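Local coordinates for glycoside hydrolase family 31 (Trueperella pyogenes, PDB 5I0F), which breaks down cycloalternan, a cyclic glucan, probably by a retaining mechanism that passes through a covalent glycosyl-enzyme intermediate, at residues A[647-650]-A[655-658]; A[546-551]-A[669-674]; A[172-177]-A[663-668]; A[582-587]-A[677-682]. One frame throughout, in Å; residues are numbered along the deposited sequence.

Going from the N terminus, the first segment involved is strand 174-179, an outer strand of the mixed sheet. Contact 3 closes the longest loop, from this strand to the 3-10 segment 663-666. Next comes helix 537-551 of the TIM-barrel domain, which contact 2 joins to strand 671-673. Contact 4 joins the loop just after helix 572-583 to strand 677-679. Contact 1 is local, spans four intervening residues and lies within the loops of the other three. Contacts 2, 3 and 4 cross pairwise. Contacts 2 and 4 meet at Tyr-671, hydrogen-bonded through its backbone to Ile-679 of the next strand and through its hydroxyl to the Phe-584 carbonyl oxygen. Together they tie barrel, mixed sheet and C-terminal domain.

Contact 1 of 4, residues A[647-650]-A[655-658]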
loop_
_atom_site.group_PDB
_atom_site.type_symbol
_atom_site.label_atom_id
_atom_site.label_comp_id
_atom_site.label_asym_id
_atom_site.label_seq_id
_atom_site.Cartn_x
_atom_site.Cartn_y
_atom_site.Cartn_z
ATOM N N GLY A 647 11.348 20.292 -3.775
ATOM C CA GLY A 647 10.675 19.143 -4.380
ATOM C C GLY A 647 11.470 17.838 -4.302
ATOM O O GLY A 647 10.976 16.791 -4.714
ATOM N N LYS A 648 12.690 17.884 -3.765
ATOM C CA LYS A 648 13.479 16.681 -3.572
ATOM C C LYS A 648 12.957 15.770 -2.423
ATOM O O LYS A 648 12.310 16.238 -1.475
ATOM C CB LYS A 648 14.925 17.047 -3.297
ATOM C CG LYS A 648 15.616 17.702 -4.476
ATOM C CD LYS A 648 17.098 17.812 -4.187
ATOM C CE LYS A 648 17.812 18.646 -5.210
ATOM N NZ LYS A 648 19.223 18.772 -4.787
ATOM N N PRO A 649 13.236 14.467 -2.505
ATOM C CA PRO A 649 12.970 13.573 -1.383
ATOM C C PRO A 649 13.877 13.860 -0.184
ATOM O O PRO A 649 14.922 14.475 -0.342
ATOM C CB PRO A 649 13.302 12.187 -1.940
ATOM C CG PRO A 649 13.430 12.342 -3.411
ATOM C CD PRO A 649 13.773 13.759 -3.677
ATOM N N LEU A 650 13.478 13.399 0.992
ATOM C CA LEU A 650 14.348 13.417 2.172
ATOM C C LEU A 650 15.181 12.143 2.142
ATOM O O LEU A 650 16.389 12.201 2.203
ATOM C CB LEU A 650 13.543 13.520 3.462
ATOM C CG LEU A 650 14.318 13.558 4.774
ATOM C CD1 LEU A 650 15.151 14.828 4.869
ATOM C CD2 LEU A 650 13.349 13.483 5.942
ATOM N N PHE A 655 20.687 9.556 -7.626
ATOM C CA PHE A 655 20.574 10.231 -8.914
ATOM C C PHE A 655 20.056 11.660 -8.816
ATOM O O PHE A 655 20.258 12.416 -9.751
ATOM C CB PHE A 655 19.769 9.403 -9.948
ATOM C CG PHE A 655 18.286 9.345 -9.696
ATOM C CD1 PHE A 655 17.457 10.371 -10.119
ATOM C CD2 PHE A 655 17.708 8.236 -9.112
ATOM C CE1 PHE A 655 16.088 10.309 -9.922
ATOM C CE2 PHE A 655 16.338 8.170 -8.896
ATOM C CZ PHE A 655 15.522 9.204 -9.312
ATOM N N TYR A 656 19.396 12.044 -7.715
ATOM C CA TYR A 656 18.901 13.425 -7.602
ATOM C C TYR A 656 20.043 14.449 -7.570
ATOM O O TYR A 656 19.929 15.503 -8.179
ATOM C CB TYR A 656 17.943 13.617 -6.395
ATOM C CG TYR A 656 16.600 13.019 -6.699
ATOM C CD1 TYR A 656 15.709 13.662 -7.553
ATOM C CD2 TYR A 656 16.248 11.772 -6.205
ATOM C CE1 TYR A 656 14.484 13.087 -7.877
ATOM C CE2 TYR A 656 15.021 11.179 -6.519
ATOM C CZ TYR A 656 14.150 11.833 -7.361
ATOM O OH TYR A 656 12.945 11.244 -7.681
ATOM N N ASP A 657 21.128 14.128 -6.872
ATOM C CA ASP A 657 22.248 15.045 -6.718
ATOM C C ASP A 657 23.495 14.589 -7.481
ATOM O O ASP A 657 24.406 15.393 -7.637
ATOM C CB ASP A 657 22.604 15.217 -5.227
ATOM C CG ASP A 657 21.422 15.685 -4.371
ATOM O OD1 ASP A 657 20.682 16.585 -4.820
ATOM O OD2 ASP A 657 21.243 15.160 -3.234
ATOM N N HIS A 658 23.554 13.330 -7.939
ATOM C CA HIS A 658 24.766 12.765 -8.563
ATOM C C HIS A 658 24.494 11.967 -9.847
ATOM O O HIS A 658 25.235 11.034 -10.156
ATOM C CB HIS A 658 25.527 11.885 -7.548
ATOM C CG HIS A 658 25.804 12.576 -6.250
ATOM N ND1 HIS A 658 25.053 12.357 -5.116
ATOM C CD2 HIS A 658 26.709 13.525 -5.922
ATOM C CE1 HIS A 658 25.500 13.125 -4.136
ATOM N NE2 HIS A 658 26.505 13.842 -4.602
#
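Lys-648 and Asp-657 each turn CG anti to their own carbonyl carbon (chi1 -66° and -56°), and the lysine chain then runs fully extended to the carboxylate. Lys-648 NZ donates to Asp-657 OD1 at 2.6 Å. This is a short, charged hydrogen bond and a salt bridge. The ammonium comes in nearly in line with the C-O bond of OD1. The last methylene follows it, with Lys-648 CE 3.6 Å from Asp-657 OD1. The other oxygen, OD2, is taken by Arg-652 in a second salt bridge. The carboxylate is therefore held by two cations, which probably favours its charged form.

Beside this polar pair lies an apolar one. The Pro-649 ring sits over one face of the Tyr-656 ring, and the two side chains meet at about a right angle. Pro-649 CD lies 4.0 Å from the centroid of the Tyr-656 ring and only 7° off its normal, a CH-pi contact. Pro-649 CG is closer to the ring rim, 3.7 Å from Tyr-656 CE2. On the opposite face Phe-655 CE1 stands 3.5 Å above the Tyr-656 plane, near the rim. The tyrosine is thus packed between the proline and its own neighbour in sequence. Its hydroxyl makes a weak hydrogen bond to Gln-217.

Both segments belong to the family 31 C-terminal domain, at the turn from helix 617-646 into its antiparallel sheet. Segment 647-650 leaves the helix through Gly-647, which has positive phi, and leads into strand 651-652. The short, weakly bonded helix 655-658 follows that strand. Leu-277 of helix 273-284 touches both Pro-649 and Tyr-656.

Contact 2 of 4, residues A[546-551]-A[669-674]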
loop_
_atom_site.group_PDB
_atom_site.type_symbol
_atom_site.label_atom_id
_atom_site.label_comp_id
_atom_site.label_asym_id
_atom_site.label_seq_id
_atom_site.Cartn_x
_atom_site.Cartn_y
_atom_site.Cartn_z
ATOM N N ALA A 546 11.888 0.226 -0.838
ATOM C CA ALA A 546 10.561 0.824 -0.724
ATOM C C ALA A 546 10.627 2.305 -0.346
ATOM O O ALA A 546 9.920 3.124 -0.929
ATOM C CB ALA A 546 9.716 0.038 0.246
ATOM N N GLY A 547 11.497 2.656 0.595
ATOM C CA GLY A 547 11.595 4.042 1.032
ATOM C C GLY A 547 12.196 4.973 -0.004
ATOM O O GLY A 547 11.727 6.083 -0.179
ATOM N N ILE A 548 13.239 4.503 -0.692
ATOM C CA ILE A 548 13.889 5.274 -1.744
ATOM C C ILE A 548 12.947 5.487 -2.929
ATOM O O ILE A 548 12.827 6.619 -3.433
ATOM C CB ILE A 548 15.203 4.602 -2.196
ATOM C CG1 ILE A 548 16.160 4.516 -1.009
ATOM C CG2 ILE A 548 15.843 5.369 -3.358
ATOM C CD1 ILE A 548 17.368 3.644 -1.262
ATOM N N THR A 549 12.257 4.419 -3.354
ATOM C CA THR A 549 11.351 4.508 -4.477
ATOM C C THR A 549 10.124 5.352 -4.118
ATOM O O THR A 549 9.690 6.165 -4.940
ATOM C CB THR A 549 10.931 3.135 -5.027
ATOM O OG1 THR A 549 10.358 2.314 -4.012
ATOM C CG2 THR A 549 12.119 2.419 -5.631
ATOM N N ALA A 550 9.608 5.202 -2.893
ATOM C CA ALA A 550 8.471 6.027 -2.462
ATOM C C ALA A 550 8.895 7.513 -2.470
ATOM O O ALA A 550 8.164 8.372 -2.976
ATOM C CB ALA A 550 7.985 5.601 -1.089
ATOM N N GLY A 551 10.090 7.793 -1.952
ATOM C CA GLY A 551 10.663 9.150 -1.981
ATOM C C GLY A 551 10.750 9.746 -3.379
ATOM O O GLY A 551 10.381 10.924 -3.611
ATOM N N ARG A 669 21.160 0.572 -2.766
ATOM C CA ARG A 669 20.670 0.691 -1.376
ATOM C C ARG A 669 21.520 1.626 -0.491
ATOM O O ARG A 669 21.406 1.591 0.746
ATOM C CB ARG A 669 20.465 -0.696 -0.743
ATOM C CG ARG A 669 19.266 -1.438 -1.327
ATOM C CD ARG A 669 18.946 -2.716 -0.563
ATOM N NE ARG A 669 20.100 -3.607 -0.638
ATOM C CZ ARG A 669 20.302 -4.572 -1.549
ATOM N NH1 ARG A 669 21.434 -5.270 -1.517
ATOM N NH2 ARG A 669 19.386 -4.863 -2.476
ATOM N N GLN A 670 22.363 2.461 -1.097
ATOM C CA GLN A 670 22.808 3.685 -0.408
ATOM C C GLN A 670 21.914 4.812 -0.850
ATOM O O GLN A 670 21.331 4.771 -1.931
ATOM C CB GLN A 670 24.288 4.080 -0.590
ATOM C CG GLN A 670 25.071 3.437 -1.695
ATOM C CD GLN A 670 26.525 3.892 -1.776
ATOM O OE1 GLN A 670 27.432 3.112 -1.538
ATOM N NE2 GLN A 670 26.741 5.134 -2.187
ATOM N N TYR A 671 21.803 5.819 0.007
ATOM C CA TYR A 671 20.944 6.939 -0.269
ATOM C C TYR A 671 21.393 8.153 0.531
ATOM O O TYR A 671 22.098 8.023 1.523
ATOM C CB TYR A 671 19.488 6.576 0.075
ATOM C CG TYR A 671 19.247 6.256 1.531
ATOM C CD1 TYR A 671 19.426 4.954 2.028
ATOM C CD2 TYR A 671 18.845 7.254 2.423
ATOM C CE1 TYR A 671 19.215 4.664 3.369
ATOM C CE2 TYR A 671 18.608 6.976 3.754
ATOM C CZ TYR A 671 18.791 5.683 4.227
ATOM O OH TYR A 671 18.599 5.400 5.569
ATOM N N MET A 672 20.947 9.318 0.083
ATOM C CA MET A 672 21.167 10.547 0.803
ATOM C C MET A 672 19.998 10.742 1.776
ATOM O O MET A 672 18.829 10.447 1.446
ATOM C CB MET A 672 21.277 11.734 -0.170
ATOM C CG MET A 672 22.426 11.638 -1.178
ATOM S SD MET A 672 24.052 11.621 -0.396
ATOM C CE MET A 672 24.094 13.208 0.433
ATOM N N LEU A 673 20.316 11.221 2.977
ATOM C CA LEU A 673 19.308 11.683 3.909
ATOM C C LEU A 673 19.449 13.181 3.911
ATOM O O LEU A 673 20.370 13.706 4.529
ATOM C CB LEU A 673 19.526 11.123 5.319
ATOM C CG LEU A 673 18.421 11.492 6.314
ATOM C CD1 LEU A 673 17.112 10.826 5.949
ATOM C CD2 LEU A 673 18.833 11.111 7.720
ATOM N N GLY A 674 18.559 13.866 3.192
ATOM C CA GLY A 674 18.752 15.288 2.913
ATOM C C GLY A 674 19.974 15.563 2.044
ATOM O O GLY A 674 20.485 14.675 1.370
#
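The Tyr-671 ring is met obliquely by Ile-548. The isoleucine methyl does the touching, with Ile-548 CD1 4.1 Å from Tyr-671 CD1. Ile-548 CD1 is slightly closer to the root of the side chain, at 3.9 Å from Tyr-671 CB, and Ile-548 CG1 also reaches that CB at 4.1 Å. The ring itself turns off from the helix. With chi1 62°, Tyr-671 CG lies between its backbone N and carbonyl carbon, and the phenol leads away toward the loop after helix 572-583. There its hydroxyl is hydrogen-bonded to the carbonyl oxygen of Phe-584, so its buried polar end is satisfied.

Ile-548 CD1 also reaches the backbone before the strand, 4.4 Å from Arg-669 CA and 4.2 Å from Gln-670 O. No hydrogen bond joins the two segments. Met-651 of strand 651-652 touches both Ile-548 and Tyr-671, adding to this apolar patch.

One isoleucine of helix 537-551 thus packs on the start of strand 671-673. The helix precedes barrel strand 558-561, and strand 671-673 belongs to an antiparallel sheet. This is an interface between a TIM-barrel helix and the C-terminal beta domain of a family 31 glycoside hydrolase.

Contact 3 of 4, residues A[172-177]-A[663-668]; sequences DEHVVG and EIWAHP
His-174 and Trp-665 form a face-to-face stack. The imidazole covers the five-membered ring of the indole, with centroids 3.5 Å apart and planes tilted by only 9°. The overlap is broad. His-174 NE2 lies 3.4 Å from Trp-665 CD1, and His-174 CD2 is 3.4 Å from Trp-665 NE1. Further along, the methylene of the histidine covers the other half of the indole. His-174 CB is 3.7 Å from the centroid of the six-membered ring of Trp-665 and 12° off its normal, a CH-pi contact. A chi1 of -55° swings the imidazole toward the indole, and CB, being in the imidazole plane, lies over the same face.

Val-176, two residues on along the strand, comes from another direction. Val-176 CG2 meets the indole at the edge, near the ring plane, 3.8 Å from Trp-665 CZ3. The opposite face of the indole is packed by Ile-664 CG1 from its own segment. The tryptophan thus lies between Ile-664 and His-174. It joins the 3-10 segment 663-666 of the C-terminal domain to strand 174-179, an outer strand of the mixed sheet.

Both histidine nitrogens have partners away from the tryptophan. ND1 is hydrogen-bonded to Asp-186 and NE2 to Glu-221. These bonds fix the rotation of the imidazole. Two carboxylates at its edge would probably favour a protonated ring, which would add a cation-pi component to the stack.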
loop_
_atom_site.group_PDB
_atom_site.type_symbol
_atom_site.label_atom_id
_atom_site.label_comp_id
_atom_site.label_asym_id
_atom_site.label_seq_id
_atom_site.Cartn_x
_atom_site.Cartn_y
_atom_site.Cartn_z
ATOM N N ASP A 172 21.664 4.121 -22.105
ATOM C CA ASP A 172 22.188 4.417 -20.770
ATOM C C ASP A 172 21.130 4.909 -19.776
ATOM O O ASP A 172 21.492 5.436 -18.714
ATOM C CB ASP A 172 23.304 5.446 -20.862
ATOM C CG ASP A 172 22.807 6.820 -21.303
ATOM O OD1 ASP A 172 21.823 6.900 -22.105
ATOM O OD2 ASP A 172 23.429 7.808 -20.848
ATOM N N GLU A 173 19.843 4.745 -20.098
ATOM C CA GLU A 173 18.781 5.276 -19.236
ATOM C C GLU A 173 18.292 4.258 -18.206
ATOM O O GLU A 173 18.215 3.061 -18.493
ATOM C CB GLU A 173 17.625 5.824 -20.070
ATOM C CG GLU A 173 17.971 7.189 -20.648
ATOM C CD GLU A 173 16.919 7.807 -21.543
ATOM O OE1 GLU A 173 16.113 7.088 -22.183
ATOM O OE2 GLU A 173 16.932 9.056 -21.662
ATOM N N HIS A 174 17.942 4.776 -17.031
ATOM C CA HIS A 174 17.435 4.028 -15.891
ATOM C C HIS A 174 16.046 4.552 -15.548
ATOM O O HIS A 174 15.766 5.753 -15.721
ATOM C CB HIS A 174 18.351 4.237 -14.713
ATOM C CG HIS A 174 19.766 3.895 -15.001
ATOM N ND1 HIS A 174 20.261 2.620 -14.853
ATOM C CD2 HIS A 174 20.779 4.643 -15.493
ATOM C CE1 HIS A 174 21.538 2.611 -15.191
ATOM N NE2 HIS A 174 21.871 3.823 -15.595
ATOM N N VAL A 175 15.175 3.656 -15.094
ATOM C CA VAL A 175 13.781 3.984 -14.849
ATOM C C VAL A 175 13.480 3.806 -13.367
ATOM O O VAL A 175 13.600 2.707 -12.833
ATOM C CB VAL A 175 12.822 3.116 -15.692
ATOM C CG1 VAL A 175 11.387 3.608 -15.523
ATOM C CG2 VAL A 175 13.208 3.171 -17.161
ATOM N N VAL A 176 13.122 4.896 -12.697
ATOM C CA VAL A 176 12.804 4.852 -11.261
ATOM C C VAL A 176 11.435 5.457 -11.047
ATOM O O VAL A 176 11.157 6.563 -11.510
ATOM C CB VAL A 176 13.848 5.596 -10.428
ATOM C CG1 VAL A 176 13.475 5.572 -8.953
ATOM C CG2 VAL A 176 15.219 4.980 -10.645
ATOM N N GLY A 177 10.582 4.717 -10.348
ATOM C CA GLY A 177 9.262 5.196 -10.019
ATOM C C GLY A 177 8.233 4.100 -9.896
ATOM O O GLY A 177 8.513 2.984 -9.409
ATOM N N GLU A 663 28.510 5.297 -11.775
ATOM C CA GLU A 663 28.751 4.306 -10.721
ATOM C C GLU A 663 27.661 4.241 -9.632
ATOM O O GLU A 663 27.542 3.232 -8.960
ATOM C CB GLU A 663 30.143 4.535 -10.096
ATOM C CG GLU A 663 30.540 3.648 -8.903
ATOM C CD GLU A 663 30.754 2.162 -9.219
ATOM O OE1 GLU A 663 30.827 1.811 -10.426
ATOM O OE2 GLU A 663 30.897 1.337 -8.249
ATOM N N ILE A 664 26.850 5.285 -9.475
ATOM C CA ILE A 664 25.777 5.266 -8.480
ATOM C C ILE A 664 24.798 4.088 -8.660
ATOM O O ILE A 664 24.271 3.570 -7.680
ATOM C CB ILE A 664 24.989 6.605 -8.422
ATOM C CG1 ILE A 664 24.237 6.884 -9.736
ATOM C CG2 ILE A 664 25.902 7.762 -8.036
ATOM C CD1 ILE A 664 23.372 8.126 -9.714
ATOM N N TRP A 665 24.613 3.609 -9.890
ATOM C CA TRP A 665 23.585 2.567 -10.146
ATOM C C TRP A 665 24.028 1.199 -9.635
ATOM O O TRP A 665 23.196 0.340 -9.380
ATOM C CB TRP A 665 23.196 2.556 -11.635
ATOM C CG TRP A 665 22.627 3.878 -12.022
ATOM C CD1 TRP A 665 23.273 4.895 -12.680
ATOM C CD2 TRP A 665 21.307 4.373 -11.719
ATOM N NE1 TRP A 665 22.436 5.971 -12.825
ATOM C CE2 TRP A 665 21.222 5.684 -12.251
ATOM C CE3 TRP A 665 20.198 3.837 -11.068
ATOM C CZ2 TRP A 665 20.065 6.471 -12.149
ATOM C CZ3 TRP A 665 19.026 4.611 -10.977
ATOM C CH2 TRP A 665 18.982 5.923 -11.517
ATOM N N ALA A 666 25.339 1.028 -9.422
ATOM C CA ALA A 666 25.869 -0.189 -8.825
ATOM C C ALA A 666 25.641 -0.254 -7.295
ATOM O O ALA A 666 25.914 -1.286 -6.675
ATOM C CB ALA A 666 27.351 -0.349 -9.178
ATOM N N HIS A 667 25.127 0.823 -6.691
ATOM C CA HIS A 667 24.917 0.891 -5.244
ATOM C C HIS A 667 23.514 1.400 -4.910
ATOM O O HIS A 667 23.343 2.437 -4.287
ATOM C CB HIS A 667 26.019 1.745 -4.634
ATOM C CG HIS A 667 27.390 1.310 -5.052
ATOM N ND1 HIS A 667 28.154 0.431 -4.321
ATOM C CD2 HIS A 667 28.104 1.590 -6.167
ATOM C CE1 HIS A 667 29.290 0.209 -4.951
ATOM N NE2 HIS A 667 29.283 0.899 -6.076
ATOM N N PRO A 668 22.495 0.640 -5.315
ATOM C CA PRO A 668 21.123 1.127 -5.196
ATOM C C PRO A 668 20.508 1.158 -3.782
ATOM O O PRO A 668 19.397 1.696 -3.645
ATOM C CB PRO A 668 20.355 0.186 -6.104
ATOM C CG PRO A 668 21.086 -1.115 -5.951
ATOM C CD PRO A 668 22.542 -0.726 -5.862
#

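Contact 4 of 4, residues A[582-587]-A[677-682]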
loop_
_atom_site.group_PDB
_atom_site.type_symbol
_atom_site.label_atom_id
_atom_site.label_comp_id
_atom_site.label_asym_id
_atom_site.label_seq_id
_atom_site.Cartn_x
_atom_site.Cartn_y
_atom_site.Cartn_z
ATOM N N ALA A 582 17.138 2.602 10.641
ATOM C CA ALA A 582 15.909 3.343 10.880
ATOM C C ALA A 582 16.178 4.723 11.471
ATOM O O ALA A 582 15.402 5.659 11.237
ATOM C CB ALA A 582 14.963 2.541 11.783
ATOM N N THR A 583 17.280 4.849 12.214
ATOM C CA THR A 583 17.723 6.121 12.788
ATOM C C THR A 583 17.972 7.195 11.715
ATOM O O THR A 583 17.831 8.397 11.985
ATOM C CB THR A 583 18.976 5.881 13.672
ATOM O OG1 THR A 583 18.624 4.982 14.721
ATOM C CG2 THR A 583 19.528 7.145 14.300
ATOM N N PHE A 584 18.353 6.770 10.510
ATOM C CA PHE A 584 18.636 7.669 9.397
ATOM C C PHE A 584 17.596 7.557 8.265
ATOM O O PHE A 584 17.960 7.631 7.088
ATOM C CB PHE A 584 20.050 7.390 8.855
ATOM C CG PHE A 584 21.127 7.717 9.842
ATOM C CD1 PHE A 584 21.536 6.788 10.784
ATOM C CD2 PHE A 584 21.677 8.984 9.874
ATOM C CE1 PHE A 584 22.504 7.115 11.720
ATOM C CE2 PHE A 584 22.658 9.318 10.807
ATOM C CZ PHE A 584 23.065 8.379 11.731
ATOM N N MET A 585 16.326 7.407 8.641
ATOM C CA MET A 585 15.192 7.436 7.732
ATOM C C MET A 585 14.144 8.422 8.214
ATOM O O MET A 585 14.211 8.867 9.364
ATOM C CB MET A 585 14.602 6.028 7.579
ATOM C CG MET A 585 15.552 5.075 6.863
ATOM S SD MET A 585 15.040 3.340 6.844
ATOM C CE MET A 585 16.501 2.552 6.192
ATOM N N PRO A 586 13.174 8.789 7.339
ATOM C CA PRO A 586 12.271 9.901 7.716
ATOM C C PRO A 586 11.432 9.652 8.984
ATOM O O PRO A 586 11.462 10.482 9.887
ATOM C CB PRO A 586 11.396 10.088 6.468
ATOM C CG PRO A 586 12.238 9.536 5.341
ATOM C CD PRO A 586 12.968 8.374 5.936
ATOM N N ILE A 587 10.790 8.477 9.070
ATOM C CA ILE A 587 10.004 8.084 10.238
ATOM C C ILE A 587 10.606 6.820 10.826
ATOM O O ILE A 587 10.803 5.817 10.116
ATOM C CB ILE A 587 8.526 7.843 9.903
ATOM C CG1 ILE A 587 7.918 9.062 9.185
ATOM C CG2 ILE A 587 7.736 7.459 11.140
ATOM C CD1 ILE A 587 7.881 10.326 9.994
ATOM N N LEU A 677 24.044 14.080 4.188
ATOM C CA LEU A 677 24.421 12.779 4.728
ATOM C C LEU A 677 24.197 11.667 3.730
ATOM O O LEU A 677 23.098 11.533 3.175
ATOM C CB LEU A 677 23.642 12.488 6.014
ATOM C CG LEU A 677 23.824 13.465 7.180
ATOM C CD1 LEU A 677 22.991 12.988 8.348
ATOM C CD2 LEU A 677 25.286 13.622 7.575
ATOM N N LEU A 678 25.235 10.869 3.500
ATOM C CA LEU A 678 25.153 9.671 2.681
ATOM C C LEU A 678 25.072 8.457 3.615
ATOM O O LEU A 678 25.978 8.258 4.443
ATOM C CB LEU A 678 26.396 9.571 1.771
ATOM C CG LEU A 678 26.483 8.348 0.841
ATOM C CD1 LEU A 678 25.189 8.133 0.101
ATOM C CD2 LEU A 678 27.614 8.516 -0.160
ATOM N N ILE A 679 24.003 7.662 3.481
ATOM C CA ILE A 679 23.745 6.532 4.371
ATOM C C ILE A 679 23.936 5.205 3.647
ATOM O O ILE A 679 23.505 5.065 2.511
ATOM C CB ILE A 679 22.286 6.528 4.905
ATOM C CG1 ILE A 679 21.777 7.947 5.220
ATOM C CG2 ILE A 679 22.157 5.576 6.094
ATOM C CD1 ILE A 679 22.601 8.713 6.227
ATOM N N ASN A 680 24.512 4.219 4.316
ATOM C CA ASN A 680 24.685 2.898 3.727
ATOM C C ASN A 680 24.452 1.786 4.747
ATOM O O ASN A 680 25.426 1.258 5.332
ATOM C CB ASN A 680 26.054 2.760 3.051
ATOM C CG ASN A 680 26.168 1.494 2.218
ATOM O OD1 ASN A 680 25.170 0.792 1.992
ATOM N ND2 ASN A 680 27.382 1.186 1.761
ATOM N N PRO A 681 23.168 1.432 4.970
ATOM C CA PRO A 681 22.807 0.376 5.929
ATOM C C PRO A 681 23.548 -0.938 5.723
ATOM O O PRO A 681 23.810 -1.336 4.574
ATOM C CB PRO A 681 21.301 0.178 5.659
ATOM C CG PRO A 681 20.834 1.511 5.162
ATOM C CD PRO A 681 21.956 1.982 4.299
ATOM N N VAL A 682 23.858 -1.619 6.827
ATOM C CA VAL A 682 24.565 -2.897 6.787
ATOM C C VAL A 682 23.495 -3.984 6.764
ATOM O O VAL A 682 22.790 -4.175 7.746
ATOM C CB VAL A 682 25.484 -3.053 8.014
ATOM C CG1 VAL A 682 26.202 -4.407 8.009
ATOM C CG2 VAL A 682 26.487 -1.913 8.030
#
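The contact joins the loop between helix 572-583 and barrel strand 587-590 to the antiparallel sheet of the C-terminal domain. Phe-584 and Ile-679 carry it. Their CA atoms are 7.3 Å apart, and each side chain starts toward the other segment. The methyl CD1 of Ile-679 touches the phenyl ring at Phe-584 CD2, 3.8 Å away. It comes in at a slant. Ile-679 CD1 is also 3.9 Å from Phe-584 CB. The second branch of the isoleucine takes part too, with Ile-679 CG2 at 3.9 Å from Phe-584 CB. The methylene of the phenylalanine is thus gripped by both branches. Leu-677 adds a looser contact two residues earlier on the strand. Leu-677 CD1 is near the ring plane, at the edge, 4.4 Å from Phe-584 CE2.

The loop is the last link of the TIM barrel, since strand 587-590 is the eighth of its parallel strands and closes the ring. Strand 677-679 lies between strands 671-673 and 725-728 in the neighbouring sheet. No hydrogen bond passes directly between the two segments. Arg-629 of helix 617-646 instead holds the loop, bonding to the carbonyl oxygens of Thr-583, Met-585 and Pro-586.

The first torsion of Phe-584, chi1 -66°, keeps CG on the side of the backbone N, and from there the ring reaches into a buried apolar cluster. Val-628 and Leu-632 of helix 617-646 touch it there, as does Ile-723.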